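Local structure of 6-phosphogluconate dehydrogenase, NAD-binding (Mycolicibacterium smegmatis MC2 155, 6SMT) at residues D131-R136 against D157-L162; L25-L30 against Q47-R52; L141-Q146 against G170-F175; T10-V15 against G33-V38; A66-L71 against A92-I97. The protein reduces imines with S-enantioselectivity, and binds NADPH as its dinucleotide cofactor in a Rossmann-type domain. All coordinates share one frame; numbering follows the deposited sequence. Where two conformers were deposited one is given.

Contact 1: D131-R136 against D157-L162; sequences DTIGTR and DTLGQL
Gly134 and Leu159 bring two loops together where a type II beta turn, Thr132 to Thr135, in the loop after strand 120-126 meets the turn leading into strand 161-164 of the Rossmann-type domain. The tight part is backbone against backbone. Gly134 N donates to Leu159 O over 2.8 Å, the donor standing above the carbonyl plane, and Gly134 CA sits 3.4 Å from Thr158 O in a nearly straight CA-H...O contact. A second such contact joins Gly160 CA to Thr135 O. Gly134 has positive phi in the turn, and both glycines meet the other chain through backbone atoms. On the inner side Ile133 and Leu159 pack on helix 20-31, Ile133 resting on Met21, which binds NADPH, and Leu159 on Leu29.

The solvent side is held by long polar arms. Arg136 folds back through bends at chi2 and chi3 (-67° and 92°), carrying NH2 to within 2.8 Å of Asp157 O, nearly along that C=O axis although the bond is bent at the hydrogen. Asp157 OD1 also has a salt bridge with Arg153, and a water bonded to Arg136 NH1, Asp157 OD1 and Gly160 O ties the three together. In return, the Gln161 side chain, extended beyond CG, donates from NE2 to Arg136 O at 2.8 Å, practically straight at 177°, in the carbonyl plane and on a lone pair.

Contact 2: L25-L30 against Q47-R52; sequences LSRALL and QALRDR
Leu49 lays its two methyl groups against the CB of Ser26, CD1 at 3.7 Å and CD2 at 3.8 Å, and meets the Arg27 side chain at about a right angle, with CD2 near Arg27 CG. Its CG lies anti to the carbonyl carbon (chi1 -68°), which lets the forked end reach the neighbouring helix. Leu30 completes the apolar part: its CD1 rests against Leu49 O and Arg52 CB, 3.9 Å from the latter, with Leu49 CD2 at 4.3 Å.

Nearer the surface two arginines pass each other. Arg52, bent at chi3, brings NE to 3.7 Å from Arg27 CG, and Arg27 CD lies over one face of the Arg52 guanidinium toward its rim. The two guanidinium planes are 85° apart and the NE atoms stay 5.3 Å apart; contact is made by the aliphatic CG and CD of Arg27, not by its guanidinium. A water accepts from Arg52 NE at 2.7 Å and makes a weak bond to Arg27 O; Arg52 also has a long, weak ion pair with Asp31. No direct hydrogen bond links the segments.

The segments 25-30 and 47-51 run almost parallel (7°), their axes 10.6 Å apart at closest approach, as successive helices on one side of a Rossmann-type sheet. Ser26 OG is held by Gly22 O within helix 20-31, whose Ser26 and Leu29 rest on strands 12-16 and 35-39 and whose Leu30 touches Val36.

Contact 3: L141-Q146 against G170-F175; sequences LFAGPQ and GRAAAF
Ala143 and Ala172 form the close centre of a strand-on-helix contact, their CB atoms 3.9 Å apart and Ala143 CB only 3.5 Å from Ala172 N. The small side chains are consistent with the close approach of the axes of strand 141-143 and helix 171-175, 7.1 Å, at an angle of 145°. Ala172 CB also faces Leu141 O at 3.9 Å. Two residues back on the strand and about one turn on along the helix, Leu141 CD1 presses on Phe175 CB at 3.6 Å, the two side chains crossing at about a right angle; the methyl approaches the base of the aromatic ring obliquely.

Around this shell, Leu141 and Ala143 are fixed by backbone bonds to strand 120-126, and Phe142 by bonds to Thr163 and Val165. Phe175 CE1 lies over one face of the Arg171 guanidinium, which is itself gripped by Val165 O and, on the second subunit, by Glu206 and Gly201 O. His210 of the second subunit meets the Phe175 ring with planes about 80° apart.

The helix is the first of the C-terminal domain, and this patch packs it on strand 139-143, next to last in the sheet. The side chains that meet are all apolar and no hydrogen bond crosses, so the join rests on van der Waals packing.

Contact 4: T10-V15 against G33-V38; sequences TPTVTV and GHTVTV
His34 CG and Thr35 OG1 both lie beside the backbone N, anti to the carbonyl carbon (chi1 -56° and -59°), which takes the imidazole up to Pro11 and Thr35 OG1 up to Thr10. Pro11 CG lies 3.9 Å from His34 ND1, meeting the ring obliquely. Thr10, with CG2 anti to its own N, lays that methyl on Gly33 O and against Thr35 OG1, the two threonine side chains crossing at about a right angle. A water joins Thr10 O and Thr35 OG1 at this outer end.

From there the chains continue as parallel strands, 12-15 beside 35-38, in register Thr12 with Thr35 through Val15 with Val38. Four backbone bonds form the ladder: Thr35 N to Pro11 O, Val13 N to Thr35 O, Thr37 N to Val13 O at 2.9 Å, and Val15 N to Thr37 O. CA-H...O contacts supplement them, Thr35 O, Val13 O and Thr37 O each also taking one, the shortest from Thr14 CA to Thr37 O at 3.1 Å. On one face Thr12 and Thr35 stand side by side, pointing the same way, and Thr14 OG1 comes 3.7 Å from Thr37 CB; the strong polar partners of Thr12 and Thr14 are Asp68 N, and Ser67 OG with Ala63 O. The valines occupy the other face.

This is the first beta-alpha-beta unit of the Rossmann-type domain. Gly33 ends helix 20-31 in a Schellman motif, and that helix covers the valine face, while strands 69-72 and 55-56 flank the pair and Val155 of helix 146-156 packs on Pro11, Val13 and His34.

Contact 5: A66-L71 against A92-I97; sequences ASDLAL and AGRTVI
Leu69, Leu71 and Ile97 interlock on one face of a parallel strand pair, part of the beta-alpha-beta unit formed by strand 69-72, helix 77-87 and strand 95-98. Leu69, with CG anti to the backbone N (chi1 178°), carries CD1 to within 3.7 Å of both Ile97 CD1 and Thr95 CG2 on the neighbouring strand, crossing each side chain at a slant. Leu71 behaves differently: it stands alongside Ile97, pointing the same way, with CD2 3.9 Å from Ile97 CB. Helix 146-156 covers this face, His152 and Val155 touching Leu69 and Leu156 touching Ile97; Thr95 OG1 is bonded to His152 NE2. Ala70 and Val96 lie on the other face, where Ile64 of helix 60-65 packs on Ala70.

Beneath these side chains the backbones are paired through Thr95 N to Asp68 O, Ala70 N to Thr95 O, and Ile97 N to Ala70 O, the last at 2.7 Å. A water joins Asp68 O and Thr95 OG1.

At the entrance to the strands Arg94 runs out extended from CG to NE along the loop 66-68. Asp68 OD1 is 4.4 Å from Arg94 NH1 and well out of the guanidinium plane, so at most a long-range attraction of charges is likely; a water bridges the two. The direct bond is to backbone: Arg94 NH1 donates to Ser67 O at 2.8 Å, within the guanidinium plane but above the plane of the carbonyl.

In the fold
From the N terminus, contact 4 closes the first beta-alpha-beta loop, pairing strand 12-16 with 35-39 across helix 20-31. Contact 2 crosses it, since 25-30 falls between the strands and 47-52 beyond them, and so ties that helix to the next. Contact 5 follows in series with a second crossover, joined to contact 4 because strands 12-16 and 69-72 are neighbours in the sheet. Contact 1 then links the loop after strand 120-126 to the start of strand 161-164, packing on contact 2 at Ala28 and Leu29. Contact 3 crosses contact 1 and leads from the nucleotide-binding sheet into the long helix 171-199, reaching contact 5 where Phe142 touches Ile97.

Contact 1: D131-R136 against D157-L162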
# COMPACT_ATOMS: atom_id res chain seq x y z
N ASP B 131 -10.11 -8.52 14.14
CA ASP B 131 -10.32 -9.98 13.92
C ASP B 131 -9.08 -10.75 14.42
O ASP B 131 -9.22 -11.93 14.88
CB ASP B 131 -10.64 -10.25 12.44
CG ASP B 131 -9.50 -9.86 11.53
OD1 ASP B 131 -9.46 -8.70 11.12
OD2 ASP B 131 -8.69 -10.71 11.25
N THR B 132 -7.88 -10.13 14.39
CA THR B 132 -6.59 -10.77 14.68
C THR B 132 -6.41 -10.95 16.19
O THR B 132 -5.48 -11.65 16.63
CB THR B 132 -5.39 -9.95 14.13
OG1 THR B 132 -5.27 -8.66 14.84
CG2 THR B 132 -5.48 -9.78 12.65
N ILE B 133 -7.04 -10.16 17.00
CA ILE B 133 -6.73 -10.07 18.43
C ILE B 133 -6.99 -11.41 19.09
O ILE B 133 -8.05 -12.07 18.82
CB ILE B 133 -7.52 -8.94 19.10
CG1 ILE B 133 -7.20 -7.60 18.50
CG2 ILE B 133 -7.40 -8.90 20.59
CD1 ILE B 133 -5.82 -7.14 18.65
N GLY B 134 -6.07 -11.84 19.90
CA GLY B 134 -6.17 -13.16 20.56
C GLY B 134 -5.60 -14.25 19.68
O GLY B 134 -5.83 -15.44 20.02
N THR B 135 -4.94 -13.95 18.59
CA THR B 135 -4.30 -14.89 17.63
C THR B 135 -2.85 -14.50 17.40
O THR B 135 -2.43 -13.31 17.60
CB THR B 135 -5.06 -15.02 16.31
OG1 THR B 135 -4.69 -13.97 15.41
CG2 THR B 135 -6.58 -15.04 16.46
N ARG B 136 -2.09 -15.41 16.79
CA ARG B 136 -0.72 -15.11 16.38
C ARG B 136 -0.65 -14.14 15.20
O ARG B 136 0.44 -13.62 14.93
CB ARG B 136 -0.01 -16.42 16.06
CG ARG B 136 0.04 -17.35 17.26
CD ARG B 136 0.89 -16.91 18.44
NE ARG B 136 0.07 -16.17 19.37
CZ ARG B 136 0.54 -15.29 20.25
NH1 ARG B 136 1.85 -15.08 20.39
NH2 ARG B 136 -0.33 -14.67 21.01
N ASP B 157 0.66 -11.67 26.34
CA ASP B 157 0.89 -12.64 25.23
C ASP B 157 -0.40 -13.29 24.77
O ASP B 157 -0.41 -13.74 23.63
CB ASP B 157 1.76 -13.79 25.73
CG ASP B 157 3.25 -13.58 25.63
OD1 ASP B 157 3.68 -12.79 24.75
OD2 ASP B 157 3.98 -14.18 26.47
N THR B 158 -1.49 -13.23 25.56
CA THR B 158 -2.77 -13.77 25.12
C THR B 158 -3.37 -12.87 24.02
O THR B 158 -4.25 -13.33 23.32
CB THR B 158 -3.77 -13.92 26.29
OG1 THR B 158 -4.17 -12.67 26.80
CG2 THR B 158 -3.18 -14.63 27.48
N LEU B 159 -2.86 -11.65 23.83
CA LEU B 159 -3.51 -10.75 22.83
C LEU B 159 -2.92 -10.93 21.44
O LEU B 159 -3.58 -10.61 20.43
CB LEU B 159 -3.29 -9.32 23.29
CG LEU B 159 -3.88 -8.92 24.64
CD1 LEU B 159 -3.42 -7.55 24.99
CD2 LEU B 159 -5.41 -9.15 24.55
N GLY B 160 -1.67 -11.40 21.36
CA GLY B 160 -0.98 -11.38 20.07
C GLY B 160 0.52 -11.50 20.22
O GLY B 160 1.02 -11.75 21.32
N GLN B 161 1.25 -11.41 19.14
CA GLN B 161 2.69 -11.32 19.15
C GLN B 161 3.12 -9.94 19.64
O GLN B 161 2.47 -8.94 19.25
CB GLN B 161 3.31 -11.55 17.76
CG GLN B 161 2.89 -12.92 17.24
CD GLN B 161 3.79 -13.47 16.17
OE1 GLN B 161 5.01 -13.57 16.37
NE2 GLN B 161 3.17 -13.93 15.10
N LEU B 162 4.00 -9.93 20.61
CA LEU B 162 4.43 -8.69 21.27
C LEU B 162 5.84 -8.32 20.91
O LEU B 162 6.74 -9.19 20.72
CB LEU B 162 4.32 -8.88 22.78
CG LEU B 162 3.09 -9.55 23.34
CD1 LEU B 162 3.28 -9.64 24.84
CD2 LEU B 162 1.81 -8.86 22.95
O HOH W 1 2.88 -13.50 22.42

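Contact 2: L25-L30 against Q47-R52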
# COMPACT_ATOMS: atom_id res chain seq x y z
N LEU B 25 -10.20 -6.75 22.69
CA LEU B 25 -9.21 -6.98 23.77
C LEU B 25 -9.90 -7.74 24.91
O LEU B 25 -9.34 -8.69 25.41
CB LEU B 25 -8.61 -5.66 24.23
CG LEU B 25 -7.72 -4.90 23.24
CD1 LEU B 25 -7.42 -3.52 23.80
CD2 LEU B 25 -6.44 -5.62 22.95
N SER B 26 -11.03 -7.21 25.34
CA SER B 26 -11.76 -7.79 26.49
C SER B 26 -12.18 -9.22 26.20
O SER B 26 -11.97 -10.09 27.08
CB SER B 26 -12.97 -6.96 26.79
OG SER B 26 -12.67 -5.64 27.18
N ARG B 27 -12.65 -9.52 25.00
CA ARG B 27 -13.01 -10.92 24.65
C ARG B 27 -11.79 -11.79 24.69
O ARG B 27 -11.84 -12.93 25.17
CB ARG B 27 -13.65 -11.03 23.28
CG ARG B 27 -15.04 -10.45 23.21
CD ARG B 27 -15.69 -10.83 21.86
NE ARG B 27 -14.96 -10.45 20.64
CZ ARG B 27 -15.06 -9.25 20.03
NH1 ARG B 27 -15.79 -8.31 20.57
NH2 ARG B 27 -14.30 -9.00 19.00
N ALA B 28 -10.65 -11.34 24.18
CA ALA B 28 -9.47 -12.21 24.16
C ALA B 28 -9.02 -12.47 25.60
O ALA B 28 -8.54 -13.63 25.88
CB ALA B 28 -8.36 -11.56 23.35
N LEU B 29 -9.02 -11.48 26.49
CA LEU B 29 -8.57 -11.65 27.87
C LEU B 29 -9.56 -12.58 28.58
O LEU B 29 -9.09 -13.47 29.35
CB LEU B 29 -8.49 -10.30 28.56
CG LEU B 29 -7.41 -9.37 27.98
CD1 LEU B 29 -7.71 -7.96 28.43
CD2 LEU B 29 -6.01 -9.87 28.34
N LEU B 30 -10.85 -12.45 28.30
CA LEU B 30 -11.82 -13.37 28.94
C LEU B 30 -11.63 -14.77 28.41
O LEU B 30 -11.72 -15.77 29.23
CB LEU B 30 -13.24 -12.90 28.66
CG LEU B 30 -13.72 -11.70 29.44
CD1 LEU B 30 -15.01 -11.17 28.78
CD2 LEU B 30 -14.00 -12.05 30.89
N GLN B 47 -22.51 -4.51 28.40
CA GLN B 47 -23.45 -5.65 28.71
C GLN B 47 -22.98 -6.94 28.03
O GLN B 47 -22.96 -8.01 28.69
CB GLN B 47 -24.88 -5.34 28.29
CG GLN B 47 -25.83 -6.52 28.58
CD GLN B 47 -25.81 -6.93 30.03
OE1 GLN B 47 -25.91 -6.08 30.93
NE2 GLN B 47 -25.64 -8.22 30.31
N ALA B 48 -22.60 -6.91 26.76
CA ALA B 48 -22.29 -8.17 26.08
C ALA B 48 -21.02 -8.78 26.73
O ALA B 48 -20.92 -10.00 26.80
CB ALA B 48 -22.07 -7.93 24.61
N LEU B 49 -20.09 -7.98 27.21
CA LEU B 49 -18.92 -8.54 27.89
C LEU B 49 -19.26 -9.09 29.27
O LEU B 49 -18.62 -10.06 29.68
CB LEU B 49 -17.84 -7.44 27.99
CG LEU B 49 -17.31 -7.08 26.60
CD1 LEU B 49 -16.46 -5.82 26.64
CD2 LEU B 49 -16.47 -8.20 26.04
N ARG B 50 -20.19 -8.46 29.97
CA ARG B 50 -20.64 -9.03 31.28
C ARG B 50 -21.21 -10.43 31.07
O ARG B 50 -20.88 -11.35 31.82
CB ARG B 50 -21.69 -8.12 31.94
CG ARG B 50 -21.10 -6.87 32.57
CD ARG B 50 -21.90 -6.32 33.77
NE ARG B 50 -23.12 -5.84 33.17
CZ ARG B 50 -23.37 -4.60 32.76
NH1 ARG B 50 -22.53 -3.60 32.96
NH2 ARG B 50 -24.53 -4.35 32.17
N ASP B 51 -21.97 -10.64 30.00
CA ASP B 51 -22.49 -11.98 29.66
C ASP B 51 -21.39 -13.00 29.39
O ASP B 51 -21.59 -14.20 29.66
CB ASP B 51 -23.42 -11.90 28.49
CG ASP B 51 -24.69 -11.07 28.73
OD1 ASP B 51 -25.03 -10.66 29.95
OD2 ASP B 51 -25.31 -10.82 27.69
N ARG B 52 -20.25 -12.54 28.88
CA ARG B 52 -19.10 -13.42 28.59
C ARG B 52 -18.25 -13.63 29.85
O ARG B 52 -17.27 -14.35 29.72
CB ARG B 52 -18.26 -12.83 27.44
CG ARG B 52 -19.07 -12.71 26.15
CD ARG B 52 -18.31 -12.21 24.92
NE ARG B 52 -17.26 -13.14 24.52
CZ ARG B 52 -17.36 -14.03 23.53
NH1 ARG B 52 -18.49 -14.14 22.86
NH2 ARG B 52 -16.33 -14.81 23.25
O HOH W 2 -15.07 -13.92 25.86

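Contact 3: L141-Q146 against G170-F175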
# COMPACT_ATOMS: atom_id res chain seq x y z
N LEU B 141 3.08 -3.45 19.75
CA LEU B 141 4.41 -2.90 20.09
C LEU B 141 4.32 -2.21 21.45
O LEU B 141 3.27 -1.56 21.76
CB LEU B 141 4.85 -1.85 19.05
CG LEU B 141 4.67 -2.27 17.63
CD1 LEU B 141 5.21 -1.17 16.73
CD2 LEU B 141 5.38 -3.53 17.33
N PHE B 142 5.41 -2.24 22.22
CA PHE B 142 5.39 -1.64 23.57
C PHE B 142 6.69 -0.92 23.78
O PHE B 142 7.73 -1.27 23.29
CB PHE B 142 5.30 -2.73 24.66
CG PHE B 142 4.01 -3.51 24.64
CD1 PHE B 142 3.90 -4.60 23.80
CD2 PHE B 142 2.95 -3.17 25.43
CE1 PHE B 142 2.72 -5.30 23.69
CE2 PHE B 142 1.77 -3.92 25.36
CZ PHE B 142 1.68 -4.98 24.51
N ALA B 143 6.59 0.12 24.62
CA ALA B 143 7.74 0.95 25.03
C ALA B 143 7.61 1.37 26.49
O ALA B 143 6.50 1.59 26.99
CB ALA B 143 7.90 2.16 24.14
N GLY B 144 8.75 1.48 27.15
CA GLY B 144 8.83 1.81 28.58
C GLY B 144 9.76 0.83 29.27
O GLY B 144 10.51 0.12 28.60
N PRO B 145 9.75 0.82 30.60
CA PRO B 145 10.77 -0.01 31.28
C PRO B 145 10.71 -1.48 30.89
O PRO B 145 9.65 -2.07 30.97
CB PRO B 145 10.38 0.22 32.73
CG PRO B 145 9.80 1.58 32.75
CD PRO B 145 8.99 1.69 31.47
N GLN B 146 11.84 -2.06 30.52
CA GLN B 146 11.91 -3.47 30.07
C GLN B 146 11.39 -4.40 31.13
O GLN B 146 10.58 -5.29 30.83
CB GLN B 146 13.30 -3.89 29.61
CG GLN B 146 13.25 -5.23 28.88
CD GLN B 146 14.60 -5.60 28.28
OE1 GLN B 146 15.61 -4.91 28.53
NE2 GLN B 146 14.63 -6.70 27.55
N GLY B 170 7.98 7.03 24.34
CA GLY B 170 7.45 7.46 23.06
C GLY B 170 7.74 6.54 21.92
O GLY B 170 7.31 6.85 20.82
N ARG B 171 8.55 5.51 22.10
CA ARG B 171 9.10 4.84 20.90
C ARG B 171 8.08 3.94 20.23
O ARG B 171 8.19 3.82 18.98
CB ARG B 171 10.40 4.14 21.26
CG ARG B 171 11.27 3.80 20.05
CD ARG B 171 12.70 3.37 20.42
NE ARG B 171 13.52 3.51 19.25
CZ ARG B 171 13.93 2.51 18.49
NH1 ARG B 171 13.64 1.25 18.76
NH2 ARG B 171 14.62 2.80 17.39
N ALA B 172 7.13 3.31 20.93
CA ALA B 172 6.11 2.54 20.20
C ALA B 172 5.27 3.45 19.34
O ALA B 172 4.92 3.10 18.21
CB ALA B 172 5.32 1.74 21.20
N ALA B 173 4.97 4.63 19.86
CA ALA B 173 4.24 5.62 19.07
C ALA B 173 5.02 6.05 17.85
O ALA B 173 4.40 6.37 16.85
CB ALA B 173 3.82 6.80 19.95
N ALA B 174 6.35 6.15 17.95
CA ALA B 174 7.13 6.51 16.80
C ALA B 174 7.02 5.45 15.73
O ALA B 174 6.88 5.79 14.51
CB ALA B 174 8.56 6.73 17.17
N PHE B 175 7.11 4.16 16.08
CA PHE B 175 6.83 3.14 15.08
C PHE B 175 5.41 3.30 14.56
O PHE B 175 5.16 3.13 13.34
CB PHE B 175 6.98 1.74 15.70
CG PHE B 175 8.39 1.24 15.83
CD1 PHE B 175 9.25 1.63 16.85
CD2 PHE B 175 8.89 0.32 14.93
CE1 PHE B 175 10.56 1.18 16.92
CE2 PHE B 175 10.22 -0.09 15.00
CZ PHE B 175 11.01 0.25 16.02

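Contact 4: T10-V15 against G33-V38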
# COMPACT_ATOMS: atom_id res chain seq x y z
N THR B 10 -4.65 -15.68 39.85
CA THR B 10 -5.36 -15.48 38.55
C THR B 10 -5.19 -14.01 38.19
O THR B 10 -5.59 -13.13 38.95
CB THR B 10 -6.87 -15.69 38.57
OG1 THR B 10 -7.03 -17.00 39.09
CG2 THR B 10 -7.50 -15.61 37.20
N PRO B 11 -4.63 -13.74 37.02
CA PRO B 11 -4.40 -12.33 36.68
C PRO B 11 -5.67 -11.48 36.63
O PRO B 11 -6.70 -11.90 36.11
CB PRO B 11 -3.82 -12.40 35.28
CG PRO B 11 -3.20 -13.78 35.15
CD PRO B 11 -4.08 -14.65 35.99
N THR B 12 -5.51 -10.22 37.04
CA THR B 12 -6.59 -9.23 36.99
C THR B 12 -6.20 -8.18 35.99
O THR B 12 -5.06 -7.70 36.02
CB THR B 12 -6.89 -8.61 38.34
OG1 THR B 12 -5.70 -8.08 38.96
CG2 THR B 12 -7.50 -9.68 39.22
N VAL B 13 -7.11 -7.94 35.05
CA VAL B 13 -6.95 -6.91 33.98
C VAL B 13 -8.20 -6.06 33.90
O VAL B 13 -9.31 -6.56 33.93
CB VAL B 13 -6.61 -7.55 32.62
CG1 VAL B 13 -6.19 -6.45 31.65
CG2 VAL B 13 -5.53 -8.62 32.75
N THR B 14 -8.01 -4.77 33.76
CA THR B 14 -9.09 -3.83 33.47
C THR B 14 -8.92 -3.31 32.04
O THR B 14 -7.78 -3.01 31.63
CB THR B 14 -9.13 -2.64 34.41
OG1 THR B 14 -9.51 -3.18 35.68
CG2 THR B 14 -10.12 -1.58 34.03
N VAL B 15 -9.99 -3.27 31.28
CA VAL B 15 -10.02 -2.57 29.97
C VAL B 15 -10.89 -1.35 30.12
O VAL B 15 -12.05 -1.46 30.45
CB VAL B 15 -10.48 -3.47 28.83
CG1 VAL B 15 -10.41 -2.73 27.52
CG2 VAL B 15 -9.64 -4.73 28.74
N GLY B 33 -9.08 -16.78 30.21
CA GLY B 33 -9.35 -17.08 31.65
C GLY B 33 -8.99 -16.02 32.64
O GLY B 33 -8.90 -16.24 33.89
N HIS B 34 -8.67 -14.81 32.19
CA HIS B 34 -8.35 -13.75 33.12
C HIS B 34 -9.61 -13.21 33.78
O HIS B 34 -10.71 -13.35 33.25
CB HIS B 34 -7.58 -12.60 32.38
CG HIS B 34 -6.35 -13.09 31.70
ND1 HIS B 34 -5.56 -14.13 32.11
CD2 HIS B 34 -5.79 -12.67 30.53
CE1 HIS B 34 -4.52 -14.26 31.27
NE2 HIS B 34 -4.69 -13.42 30.31
N THR B 35 -9.39 -12.52 34.89
CA THR B 35 -10.42 -11.80 35.60
C THR B 35 -10.45 -10.39 35.04
O THR B 35 -9.54 -9.61 35.39
CB THR B 35 -10.24 -11.82 37.12
OG1 THR B 35 -10.24 -13.20 37.50
CG2 THR B 35 -11.30 -11.03 37.83
N VAL B 36 -11.46 -10.12 34.23
CA VAL B 36 -11.52 -8.89 33.42
C VAL B 36 -12.55 -7.99 34.00
O VAL B 36 -13.72 -8.42 34.11
CB VAL B 36 -11.73 -9.20 31.94
CG1 VAL B 36 -11.73 -7.93 31.13
CG2 VAL B 36 -10.65 -10.17 31.43
N THR B 37 -12.17 -6.74 34.26
CA THR B 37 -13.11 -5.67 34.60
C THR B 37 -13.14 -4.72 33.43
O THR B 37 -12.08 -4.31 32.95
CB THR B 37 -12.71 -4.99 35.91
OG1 THR B 37 -12.71 -5.95 36.97
CG2 THR B 37 -13.55 -3.80 36.28
N VAL B 38 -14.32 -4.21 33.10
CA VAL B 38 -14.46 -3.28 31.97
C VAL B 38 -15.11 -2.00 32.40
O VAL B 38 -15.91 -1.97 33.35
CB VAL B 38 -15.15 -3.91 30.77
CG1 VAL B 38 -14.45 -5.12 30.32
CG2 VAL B 38 -16.61 -4.28 31.06
O HOH W 3 -8.57 -13.08 39.88

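Contact 5: A66-L71 against A92-I97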
# COMPACT_ATOMS: atom_id res chain seq x y z
N ALA B 66 -9.68 -2.22 40.57
CA ALA B 66 -10.07 -3.63 40.57
C ALA B 66 -8.93 -4.55 40.17
O ALA B 66 -9.00 -5.76 40.42
CB ALA B 66 -11.24 -3.82 39.70
N SER B 67 -7.89 -4.05 39.47
CA SER B 67 -6.91 -4.89 38.80
C SER B 67 -5.46 -4.46 38.97
O SER B 67 -5.17 -3.29 39.20
CB SER B 67 -7.22 -4.96 37.30
OG SER B 67 -8.59 -5.30 37.03
N ASP B 68 -4.57 -5.37 38.72
CA ASP B 68 -3.12 -5.07 38.76
C ASP B 68 -2.68 -4.34 37.49
O ASP B 68 -1.72 -3.56 37.57
CB ASP B 68 -2.31 -6.33 38.91
CG ASP B 68 -2.53 -7.04 40.24
OD1 ASP B 68 -2.88 -6.34 41.20
OD2 ASP B 68 -2.27 -8.22 40.27
N LEU B 69 -3.44 -4.46 36.41
CA LEU B 69 -3.07 -3.99 35.05
C LEU B 69 -4.27 -3.37 34.43
O LEU B 69 -5.31 -4.03 34.40
CB LEU B 69 -2.58 -5.19 34.24
CG LEU B 69 -2.19 -4.92 32.80
CD1 LEU B 69 -0.97 -4.00 32.75
CD2 LEU B 69 -1.86 -6.20 32.06
N ALA B 70 -4.15 -2.17 33.90
CA ALA B 70 -5.21 -1.44 33.23
C ALA B 70 -4.80 -1.10 31.78
O ALA B 70 -3.70 -0.56 31.63
CB ALA B 70 -5.63 -0.18 33.92
N LEU B 71 -5.61 -1.49 30.81
CA LEU B 71 -5.38 -1.16 29.40
C LEU B 71 -6.31 -0.04 29.02
O LEU B 71 -7.56 -0.17 29.28
CB LEU B 71 -5.64 -2.37 28.50
CG LEU B 71 -4.97 -3.65 28.94
CD1 LEU B 71 -5.27 -4.76 27.93
CD2 LEU B 71 -3.49 -3.51 29.14
N ALA B 92 -2.23 4.16 41.66
CA ALA B 92 -1.06 4.04 42.55
C ALA B 92 -0.71 2.56 42.72
O ALA B 92 -1.63 1.77 43.09
CB ALA B 92 -1.36 4.70 43.91
N GLY B 93 0.54 2.18 42.56
CA GLY B 93 0.97 0.80 42.77
C GLY B 93 0.48 -0.18 41.70
O GLY B 93 0.68 -1.37 41.86
N ARG B 94 -0.12 0.34 40.63
CA ARG B 94 -0.61 -0.53 39.55
C ARG B 94 0.10 -0.13 38.26
O ARG B 94 0.84 0.81 38.21
CB ARG B 94 -2.11 -0.31 39.42
CG ARG B 94 -2.90 -0.73 40.66
CD ARG B 94 -4.38 -0.46 40.61
NE ARG B 94 -4.94 -0.54 41.97
CZ ARG B 94 -5.24 -1.64 42.58
NH1 ARG B 94 -5.29 -2.78 41.90
NH2 ARG B 94 -5.65 -1.61 43.85
N THR B 95 -0.17 -0.89 37.21
CA THR B 95 0.42 -0.64 35.87
C THR B 95 -0.67 -0.22 34.93
O THR B 95 -1.71 -0.88 34.85
CB THR B 95 1.08 -1.91 35.32
OG1 THR B 95 2.14 -2.23 36.22
CG2 THR B 95 1.68 -1.66 33.93
N VAL B 96 -0.47 0.86 34.18
CA VAL B 96 -1.42 1.33 33.15
C VAL B 96 -0.69 1.16 31.83
O VAL B 96 0.51 1.53 31.71
CB VAL B 96 -1.74 2.81 33.35
CG1 VAL B 96 -2.53 3.36 32.19
CG2 VAL B 96 -2.49 2.99 34.67
N ILE B 97 -1.35 0.59 30.83
CA ILE B 97 -0.80 0.52 29.46
C ILE B 97 -1.72 1.31 28.57
O ILE B 97 -2.90 0.97 28.38
CB ILE B 97 -0.62 -0.93 28.98
CG1 ILE B 97 0.27 -1.68 29.96
CG2 ILE B 97 -0.09 -0.94 27.57
CD1 ILE B 97 0.57 -3.12 29.53
O HOH W 4 0.74 -3.97 38.34
O HOH W 5 -1.25 -3.89 41.75
O HOH W 6 -5.81 -5.80 42.32